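Local coordinates for oxidoreductase (Methanosarcina mazei, PDB 3KA7), which binds flavin-adenine dinucleotide and probably catalyses redox reactions as a member of the flavin-containing amine oxidoreductase family, at residues 382-387 with 400-405. Sequence-based numbering, arbitrary orientation.
Sequences GTDPGN and GAKGKG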
ATOM      1  N   GLY A 382      -5.926  -8.011   5.104  1.00 13.55           N
ATOM      2  CA  GLY A 382      -6.906  -8.893   5.716  1.00 14.38           C
ATOM      3  C   GLY A 382      -6.338  -9.787   6.802  1.00 14.83           C
ATOM      4  O   GLY A 382      -7.088 -10.546   7.423  1.00 15.82           O
ATOM      5  N   THR A 383      -5.021  -9.723   7.024  1.00 14.57           N
ATOM      6  CA  THR A 383      -4.357 -10.590   8.017  1.00 14.73           C
ATOM      7  C   THR A 383      -3.610  -9.821   9.123  1.00 15.05           C
ATOM      8  O   THR A 383      -3.053 -10.419  10.051  1.00 14.95           O
ATOM      9  CB  THR A 383      -3.353 -11.567   7.355  1.00 14.96           C
ATOM     10  OG1 THR A 383      -2.163 -10.860   6.970  1.00 15.23           O
ATOM     11  CG2 THR A 383      -3.961 -12.251   6.136  1.00 15.17           C
ATOM     12  N   ASP A 384      -3.590  -8.498   9.045  1.00 14.89           N
ATOM     13  CA  ASP A 384      -2.787  -7.739  10.008  1.00 15.17           C
ATOM     14  C   ASP A 384      -3.104  -8.063  11.454  1.00 15.31           C
ATOM     15  O   ASP A 384      -4.276  -8.211  11.823  1.00 15.10           O
ATOM     16  CB  ASP A 384      -2.916  -6.238   9.782  1.00 14.98           C
ATOM     17  CG  ASP A 384      -2.390  -5.829   8.441  1.00 15.50           C
ATOM     18  OD1 ASP A 384      -1.345  -5.139   8.390  1.00 15.41           O
ATOM     19  OD2 ASP A 384      -3.015  -6.240   7.441  1.00 15.45           O
ATOM     20  N   PRO A 385      -2.054  -8.150  12.277  1.00 15.39           N
ATOM     21  CA  PRO A 385      -2.193  -8.290  13.705  1.00 15.94           C
ATOM     22  C   PRO A 385      -2.318  -6.884  14.270  1.00 15.90           C
ATOM     23  O   PRO A 385      -2.271  -5.911  13.517  1.00 16.53           O
ATOM     24  CB  PRO A 385      -0.843  -8.877  14.104  1.00 15.47           C
ATOM     25  CG  PRO A 385       0.096  -8.192  13.185  1.00 16.21           C
ATOM     26  CD  PRO A 385      -0.637  -8.044  11.883  1.00 15.36           C
ATOM     27  N   GLY A 386      -2.491  -6.767  15.577  1.00 16.34           N
ATOM     28  CA  GLY A 386      -2.533  -5.452  16.194  1.00 15.68           C
ATOM     29  C   GLY A 386      -1.172  -4.788  16.242  1.00 15.81           C
ATOM     30  O   GLY A 386      -0.202  -5.272  15.649  1.00 16.30           O
ATOM     31  N   ASN A 387      -1.087  -3.670  16.958  1.00 14.79           N
ATOM     32  CA  ASN A 387       0.158  -2.914  17.036  1.00 14.51           C
ATOM     33  C   ASN A 387       0.910  -3.140  18.332  1.00 14.13           C
ATOM     34  O   ASN A 387       1.964  -2.548  18.533  1.00 13.24           O
ATOM     35  CB  ASN A 387      -0.109  -1.412  16.931  1.00 15.08           C
ATOM     36  CG  ASN A 387      -0.935  -1.061  15.753  1.00 17.05           C
ATOM     37  OD1 ASN A 387      -0.422  -0.988  14.626  1.00 21.89           O
ATOM     38  ND2 ASN A 387      -2.238  -0.825  15.985  1.00 17.14           N
ATOM     39  N   GLY A 400       2.901  -3.688   8.273  1.00  7.79           N
ATOM     40  CA  GLY A 400       2.856  -4.985   8.958  1.00  8.48           C
ATOM     41  C   GLY A 400       1.902  -4.947  10.135  1.00  9.06           C
ATOM     42  O   GLY A 400       1.713  -5.948  10.837  1.00  8.74           O
ATOM     43  N   ALA A 401       1.301  -3.777  10.349  1.00  9.50           N
ATOM     44  CA  ALA A 401       0.314  -3.596  11.417  1.00 10.40           C
ATOM     45  C   ALA A 401      -0.726  -2.562  11.001  1.00 10.25           C
ATOM     46  O   ALA A 401      -0.892  -1.538  11.670  1.00 11.49           O
ATOM     47  CB  ALA A 401       0.995  -3.164  12.698  1.00  9.50           C
ATOM     48  N   LYS A 402      -1.422  -2.831   9.907  1.00 11.06           N
ATOM     49  CA  LYS A 402      -2.423  -1.889   9.366  1.00 11.81           C
ATOM     50  C   LYS A 402      -3.744  -1.993  10.107  1.00 12.92           C
ATOM     51  O   LYS A 402      -4.120  -3.079  10.575  1.00 12.94           O
ATOM     52  CB  LYS A 402      -2.674  -2.167   7.886  1.00 11.74           C
ATOM     53  CG  LYS A 402      -1.420  -2.082   7.022  1.00 11.58           C
ATOM     54  CD  LYS A 402      -1.726  -2.235   5.531  1.00 12.51           C
ATOM     55  CE  LYS A 402      -2.200  -3.653   5.196  1.00 13.38           C
ATOM     56  NZ  LYS A 402      -1.223  -4.721   5.662  1.00 11.66           N
ATOM     57  N   GLY A 403      -4.453  -0.866  10.200  1.00 13.72           N
ATOM     58  CA  GLY A 403      -5.843  -0.877  10.663  1.00 14.46           C
ATOM     59  C   GLY A 403      -6.716  -1.667   9.711  1.00 14.93           C
ATOM     60  O   GLY A 403      -6.562  -1.587   8.491  1.00 15.21           O
ATOM     61  N   LYS A 404      -7.645  -2.441  10.259  1.00 15.35           N
ATOM     62  CA  LYS A 404      -8.480  -3.283   9.408  1.00 16.10           C
ATOM     63  C   LYS A 404      -9.284  -2.453   8.418  1.00 15.90           C
ATOM     64  O   LYS A 404      -9.861  -1.426   8.769  1.00 16.72           O
ATOM     65  CB  LYS A 404      -9.422  -4.152  10.253  1.00 16.74           C
ATOM     66  CG  LYS A 404      -8.710  -5.129  11.157  1.00 18.16           C
ATOM     67  CD  LYS A 404      -9.694  -6.023  11.895  1.00 21.78           C
ATOM     68  CE  LYS A 404      -8.993  -6.733  13.030  1.00 22.95           C
ATOM     69  NZ  LYS A 404      -9.254  -8.189  12.990  1.00 26.37           N
ATOM     70  N   GLY A 405      -9.319  -2.912   7.173  1.00 16.37           N
ATOM     71  CA  GLY A 405     -10.182  -2.301   6.164  1.00 16.37           C
ATOM     72  C   GLY A 405      -9.599  -1.136   5.387  1.00 16.62           C
ATOM     73  O   GLY A 405     -10.208  -0.676   4.423  1.00 17.07           O
TER
HETATM   74  O   HOH W   1      -4.084  -3.932  13.049  1.00 32.43           O
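Asp384 and Lys402 show how a single carboxylate can join two irregular loops. Its OD1 accepts from both the backbone and the side chain of the same lysine. Lys402 N reaches Asp384 OD1 at 2.8 Å in a nearly straight bond (166°), coming from above the carboxylate plane. Lys402 NZ approaches Asp384 OD1, also at 2.8 Å, on the syn side that faces the other oxygen. This second bond is a salt bridge, and NZ adds a weak bond to Asp384 OD2 at 2.9 Å. The lysine chain, bent at chi3 (-68°) and chi4 (-55°), curls back so that its ammonium returns to the acid its own backbone N-H holds. Lys402 NZ also donates to the backbone O of Ala379 and of Asp399. This is the tightly packed part, with the lysine buried; Pro385 CD, 3.3 Å from Gly400 O, extends it. With an alanine here instead of Asp384, the ammonium of Lys402 would probably lose its acidic partner and Lys402 N its acceptor.

Beyond it the fit is looser. Gly386 O lies 3.8 Å from Ala401 CB, and a water donates to Pro385 O and Lys402 O, bridging the loops where Gly386 is exposed. Lys402 lies near FAD-binding Asp399, in the loop joining strand 394-396 of the parallel sheet to helix 408-421, close to the cofactor site of a Rossmann-type flavoprotein.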